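Local atomic coordinates of arylesterase (Sulfolobus solfataricus, PDB entry 5L2P), a protein that hydrolyses aromatic esters such as phenyl acetate, p-nitrophenyl esters of fatty acids and organophosphates such as paraoxon. Residues A[65-70]-A[89-94]; A[95-100]-A[292-297]. One frame throughout, in Å; residues are numbered along the deposited sequence.

Interaction 1. Residues A[65-70]-A[89-94]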
loop_
_atom_site.group_PDB
_atom_site.type_symbol
_atom_site.label_atom_id
_atom_site.label_comp_id
_atom_site.label_asym_id
_atom_site.label_seq_id
_atom_site.Cartn_x
_atom_site.Cartn_y
_atom_site.Cartn_z
ATOM N N ARG A 65 17.583 20.064 -30.845
ATOM C CA ARG A 65 17.183 19.358 -32.050
ATOM C C ARG A 65 15.679 19.594 -32.241
ATOM O O ARG A 65 14.887 19.371 -31.341
ATOM C CB ARG A 65 17.479 17.875 -31.932
ATOM C CG ARG A 65 17.317 17.122 -33.268
ATOM C CD ARG A 65 17.568 15.603 -33.176
ATOM N NE ARG A 65 18.868 15.217 -32.656
ATOM C CZ ARG A 65 19.955 15.083 -33.380
ATOM N NH1 ARG A 65 19.912 15.299 -34.683
ATOM N NH2 ARG A 65 21.083 14.729 -32.793
ATOM N N ILE A 66 15.301 20.053 -33.427
ATOM C CA ILE A 66 13.913 20.267 -33.788
ATOM C C ILE A 66 13.405 19.083 -34.607
ATOM O O ILE A 66 13.988 18.770 -35.670
ATOM C CB ILE A 66 13.706 21.494 -34.699
ATOM C CG1 ILE A 66 14.568 22.705 -34.283
ATOM C CG2 ILE A 66 12.225 21.857 -34.744
ATOM C CD1 ILE A 66 14.541 23.014 -32.785
ATOM N N TYR A 67 12.313 18.453 -34.120
ATOM C CA TYR A 67 11.685 17.336 -34.831
ATOM C C TYR A 67 10.417 17.783 -35.507
ATOM O O TYR A 67 9.571 18.357 -34.866
ATOM C CB TYR A 67 11.357 16.206 -33.884
ATOM C CG TYR A 67 12.526 15.620 -33.144
ATOM C CD1 TYR A 67 13.082 16.254 -32.040
ATOM C CD2 TYR A 67 13.060 14.426 -33.516
ATOM C CE1 TYR A 67 14.162 15.690 -31.359
ATOM C CE2 TYR A 67 14.147 13.879 -32.865
ATOM C CZ TYR A 67 14.679 14.513 -31.779
ATOM O OH TYR A 67 15.704 13.962 -31.067
ATOM N N SER A 68 10.284 17.502 -36.800
ATOM C CA SER A 68 9.042 17.724 -37.506
ATOM C C SER A 68 8.385 16.389 -37.758
ATOM O O SER A 68 9.055 15.482 -38.208
ATOM C CB SER A 68 9.293 18.380 -38.843
ATOM O OG SER A 68 10.008 19.569 -38.686
ATOM N N PRO A 69 7.070 16.267 -37.463
ATOM C CA PRO A 69 6.403 14.974 -37.571
ATOM C C PRO A 69 6.205 14.523 -39.009
ATOM O O PRO A 69 6.318 15.314 -39.921
ATOM C CB PRO A 69 5.048 15.226 -36.891
ATOM C CG PRO A 69 4.784 16.654 -37.128
ATOM C CD PRO A 69 6.132 17.318 -37.040
ATOM N N ILE A 70 5.924 13.241 -39.195
ATOM C CA ILE A 70 5.574 12.686 -40.495
ATOM C C ILE A 70 4.367 13.412 -41.057
ATOM O O ILE A 70 4.342 13.761 -42.225
ATOM C CB ILE A 70 5.227 11.169 -40.397
ATOM C CG1 ILE A 70 6.465 10.341 -40.063
ATOM C CG2 ILE A 70 4.651 10.642 -41.697
ATOM C CD1 ILE A 70 7.511 10.270 -41.173
ATOM N N GLY A 89 22.965 11.576 -19.979
ATOM C CA GLY A 89 21.895 11.659 -20.956
ATOM C C GLY A 89 22.087 12.828 -21.905
ATOM O O GLY A 89 22.930 13.711 -21.694
ATOM N N SER A 90 21.269 12.848 -22.946
ATOM C CA SER A 90 21.354 13.896 -23.955
ATOM C C SER A 90 20.140 13.830 -24.881
ATOM O O SER A 90 19.233 13.012 -24.677
ATOM C CB SER A 90 22.652 13.744 -24.811
ATOM O OG SER A 90 22.604 12.563 -25.583
ATOM N N ILE A 91 20.149 14.670 -25.913
ATOM C CA ILE A 91 19.228 14.564 -27.022
ATOM C C ILE A 91 19.296 13.194 -27.711
ATOM O O ILE A 91 18.270 12.656 -28.102
ATOM C CB ILE A 91 19.504 15.662 -28.057
ATOM C CG1 ILE A 91 19.196 17.028 -27.450
ATOM C CG2 ILE A 91 18.615 15.494 -29.287
ATOM C CD1 ILE A 91 19.859 18.177 -28.172
ATOM N N GLU A 92 20.491 12.623 -27.837
ATOM C CA GLU A 92 20.632 11.320 -28.490
ATOM C C GLU A 92 20.006 10.183 -27.678
ATOM O O GLU A 92 19.456 9.230 -28.218
ATOM C CB GLU A 92 22.127 11.019 -28.724
ATOM C CG GLU A 92 22.783 11.980 -29.700
ATOM C CD GLU A 92 22.351 11.765 -31.168
ATOM O OE1 GLU A 92 21.618 10.779 -31.474
ATOM O OE2 GLU A 92 22.730 12.594 -32.037
ATOM N N THR A 93 20.127 10.274 -26.366
ATOM C CA THR A 93 19.659 9.188 -25.487
ATOM C C THR A 93 18.132 9.048 -25.457
ATOM O O THR A 93 17.632 7.943 -25.279
ATOM C CB THR A 93 20.167 9.357 -24.039
ATOM O OG1 THR A 93 19.656 10.577 -23.499
ATOM C CG2 THR A 93 21.698 9.334 -24.001
ATOM N N GLU A 94 17.423 10.157 -25.633
ATOM C CA GLU A 94 15.987 10.136 -25.737
ATOM C C GLU A 94 15.479 10.565 -27.121
ATOM O O GLU A 94 14.336 11.007 -27.279
ATOM C CB GLU A 94 15.387 11.004 -24.612
ATOM C CG GLU A 94 15.498 10.305 -23.264
ATOM C CD GLU A 94 14.857 11.062 -22.105
ATOM O OE1 GLU A 94 13.907 11.864 -22.320
ATOM O OE2 GLU A 94 15.318 10.848 -20.960
#

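Interaction 2. Residues A[95-100]-A[292-297]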
loop_
_atom_site.group_PDB
_atom_site.type_symbol
_atom_site.label_atom_id
_atom_site.label_comp_id
_atom_site.label_asym_id
_atom_site.label_seq_id
_atom_site.Cartn_x
_atom_site.Cartn_y
_atom_site.Cartn_z
ATOM N N ASP A 95 16.315 10.397 -28.140
ATOM C CA ASP A 95 15.937 10.709 -29.531
ATOM C C ASP A 95 14.723 9.901 -29.989
ATOM O O ASP A 95 13.819 10.428 -30.623
ATOM C CB ASP A 95 17.144 10.459 -30.433
ATOM C CG ASP A 95 16.872 10.809 -31.899
ATOM O OD1 ASP A 95 16.971 11.984 -32.288
ATOM O OD2 ASP A 95 16.549 9.894 -32.682
ATOM N N ALA A 96 14.723 8.615 -29.672
ATOM C CA ALA A 96 13.632 7.693 -30.047
ATOM C C ALA A 96 12.289 8.090 -29.408
ATOM O O ALA A 96 11.234 7.938 -30.050
ATOM C CB ALA A 96 13.970 6.242 -29.675
ATOM N N ILE A 97 12.349 8.610 -28.179
ATOM C CA ILE A 97 11.155 9.129 -27.521
ATOM C C ILE A 97 10.614 10.362 -28.237
ATOM O O ILE A 97 9.391 10.469 -28.448
ATOM C CB ILE A 97 11.366 9.452 -26.047
ATOM C CG1 ILE A 97 11.862 8.201 -25.289
ATOM C CG2 ILE A 97 10.056 9.925 -25.419
ATOM C CD1 ILE A 97 11.032 6.930 -25.466
ATOM N N SER A 98 11.522 11.276 -28.606
ATOM C CA SER A 98 11.125 12.514 -29.258
ATOM C C SER A 98 10.430 12.250 -30.571
ATOM O O SER A 98 9.492 12.950 -30.913
ATOM C CB SER A 98 12.330 13.406 -29.500
ATOM O OG SER A 98 13.089 13.619 -28.315
ATOM N N ARG A 99 10.923 11.257 -31.312
ATOM C CA ARG A 99 10.357 10.880 -32.612
ATOM C C ARG A 99 8.946 10.320 -32.475
ATOM O O ARG A 99 8.050 10.724 -33.202
ATOM C CB ARG A 99 11.222 9.820 -33.320
ATOM C CG ARG A 99 12.524 10.351 -33.811
ATOM C CD ARG A 99 13.596 9.254 -33.935
ATOM N NE ARG A 99 14.726 9.736 -34.693
ATOM C CZ ARG A 99 14.728 9.872 -36.011
ATOM N NH1 ARG A 99 13.692 9.526 -36.730
ATOM N NH2 ARG A 99 15.801 10.331 -36.638
ATOM N N ILE A 100 8.765 9.362 -31.566
ATOM C CA ILE A 100 7.438 8.802 -31.307
ATOM C C ILE A 100 6.491 9.890 -30.789
ATOM O O ILE A 100 5.308 9.923 -31.158
ATOM C CB ILE A 100 7.487 7.660 -30.302
ATOM C CG1 ILE A 100 8.292 6.486 -30.863
ATOM C CG2 ILE A 100 6.085 7.162 -29.966
ATOM C CD1 ILE A 100 8.755 5.512 -29.788
ATOM N N GLN A 292 4.100 2.690 -25.772
ATOM C CA GLN A 292 2.676 2.847 -25.453
ATOM C C GLN A 292 2.403 4.054 -24.594
ATOM O O GLN A 292 1.459 4.811 -24.877
ATOM C CB GLN A 292 2.133 1.595 -24.767
ATOM C CG GLN A 292 1.954 0.431 -25.736
ATOM C CD GLN A 292 1.441 -0.798 -25.066
ATOM O OE1 GLN A 292 1.996 -1.260 -24.053
ATOM N NE2 GLN A 292 0.372 -1.349 -25.615
ATOM N N VAL A 293 3.239 4.274 -23.592
ATOM C CA VAL A 293 3.105 5.470 -22.744
ATOM C C VAL A 293 3.264 6.740 -23.540
ATOM O O VAL A 293 2.481 7.695 -23.354
ATOM C CB VAL A 293 4.068 5.419 -21.530
ATOM C CG1 VAL A 293 4.111 6.724 -20.761
ATOM C CG2 VAL A 293 3.674 4.293 -20.579
ATOM N N THR A 294 4.291 6.776 -24.416
ATOM C CA THR A 294 4.567 7.973 -25.266
ATOM C C THR A 294 3.400 8.252 -26.222
ATOM O O THR A 294 3.030 9.399 -26.439
ATOM C CB THR A 294 5.876 7.826 -26.082
ATOM O OG1 THR A 294 6.914 7.365 -25.219
ATOM C CG2 THR A 294 6.311 9.137 -26.634
ATOM N N VAL A 295 2.849 7.184 -26.798
ATOM C CA VAL A 295 1.698 7.307 -27.697
ATOM C C VAL A 295 0.436 7.806 -26.969
ATOM O O VAL A 295 -0.286 8.650 -27.504
ATOM C CB VAL A 295 1.411 5.960 -28.401
ATOM C CG1 VAL A 295 0.047 5.913 -29.050
ATOM C CG2 VAL A 295 2.460 5.710 -29.458
ATOM N N MET A 296 0.192 7.272 -25.775
ATOM C CA MET A 296 -0.939 7.761 -24.927
ATOM C C MET A 296 -0.822 9.262 -24.625
ATOM O O MET A 296 -1.789 10.040 -24.760
ATOM C CB MET A 296 -1.013 6.990 -23.596
ATOM C CG MET A 296 -1.461 5.568 -23.780
ATOM S SD MET A 296 -1.817 4.684 -22.264
ATOM C CE MET A 296 -0.211 4.621 -21.534
ATOM N N ILE A 297 0.377 9.657 -24.203
ATOM C CA ILE A 297 0.635 11.041 -23.878
ATOM C C ILE A 297 0.420 11.906 -25.098
ATOM O O ILE A 297 -0.157 12.977 -24.982
ATOM C CB ILE A 297 2.047 11.212 -23.317
ATOM C CG1 ILE A 297 2.123 10.662 -21.882
ATOM C CG2 ILE A 297 2.494 12.667 -23.354
ATOM C CD1 ILE A 297 3.555 10.483 -21.353
#

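Interaction 1. Residues A[65-70]-A[89-94]
A salt bridge beside a small apolar contact joins R65 and Y67, on strand 61-68, to I91 and E92 in the loop that leads from strand 77-81 into helix 95-105. The ionic part is a single approach: R65 NH2 lies 2.8 Å from E92 OE2, with the guanidinium and carboxylate planes turned 68° apart, so the carboxylate is met by one nitrogen and not by a flat, two-pronged pairing. E92 starts out away from the strand, and the bend at its second torsion (chi2 -72°) brings the carboxylate back to the arginine. R65 has a second charged partner in D52 of the adjacent strand 49-56, which takes NH1; the guanidinium is thus gripped at both terminal nitrogens. Next to the charges, the CG2 methyl of I91 sits at the edge of the guanidinium, 3.4 Å from R65 NE, and also packs 3.7 Å from R65 CB. In this alpha/beta hydrolase fold of the GDXG family, the loop follows the strand that runs into H82, G83 and G84, which by similarity with relatives probably form the oxyanion hole, and E94 at its end, the N-cap position of helix 95-105, is hydrogen-bonded to H80 and G83. The same I91 methyl touches the phenol oxygen of Y67, CG2 to OH 3.7 Å, while that hydroxyl turns to D95.

Interaction 2. Residues A[95-100]-A[292-297]
T294 lays its CG2 methyl against I97 and I100, one helical turn apart on helix 95-105, and thereby carries much of the contact with helix 287-305. The methyl stands 3.9 Å from I100 CG2, the two side chains crossing at about a right angle, and T294 CG2 is also 3.8 Å from the backbone O of I97. With CG2 anti to the backbone N and OG1 anti to the carbonyl carbon (chi1 -47°), the threonine presents its methyl to the other helix while its hydroxyl is hydrogen-bonded to S290 O, one turn back in its own helix. V295 extends the patch: its CG2 meets I100 CG2 at 3.9 Å, so a single isoleucine methyl serves both neighbours. The helix segments run in broadly the same direction, with their axes 9.8 Å apart at closest approach and a crossing angle of -38°. Both are helices of an alpha/beta hydrolase fold, and the side chain of I97 lies about 11 Å from that of S156, the inferred nucleophile. Serine in place of T294 would keep a hydroxyl but lose the methyl, which would probably leave I97 and I100 with a gap where the two helices now meet. V295 also packs on A299 of a second subunit. With aliphatic groups making the contact and the threonine hydroxyl satisfied within its own helix, the pairing depends on fit and burial rather than on directional bonds.

How the interactions relate
Helix 95-105 directly follows the loop of interaction 1, so the two contacts tie successive pieces of chain to different partners: the loop to strand 61-68, the helix to the C-terminal helix 287-305. Interaction 1 is partly buried and mixed; interaction 2 is buried and aliphatic. They meet on the strand-facing side of the helix, where Y67 OH lies 2.6 Å from D95 OD1, a probable hydrogen bond, and Y67 CZ packs 3.5 Å from S98 CB. The ion pair of interaction 1 ends at an exposed glutamate, whereas methyl groups make interaction 2; in this pair the more buried contact is the more apolar one.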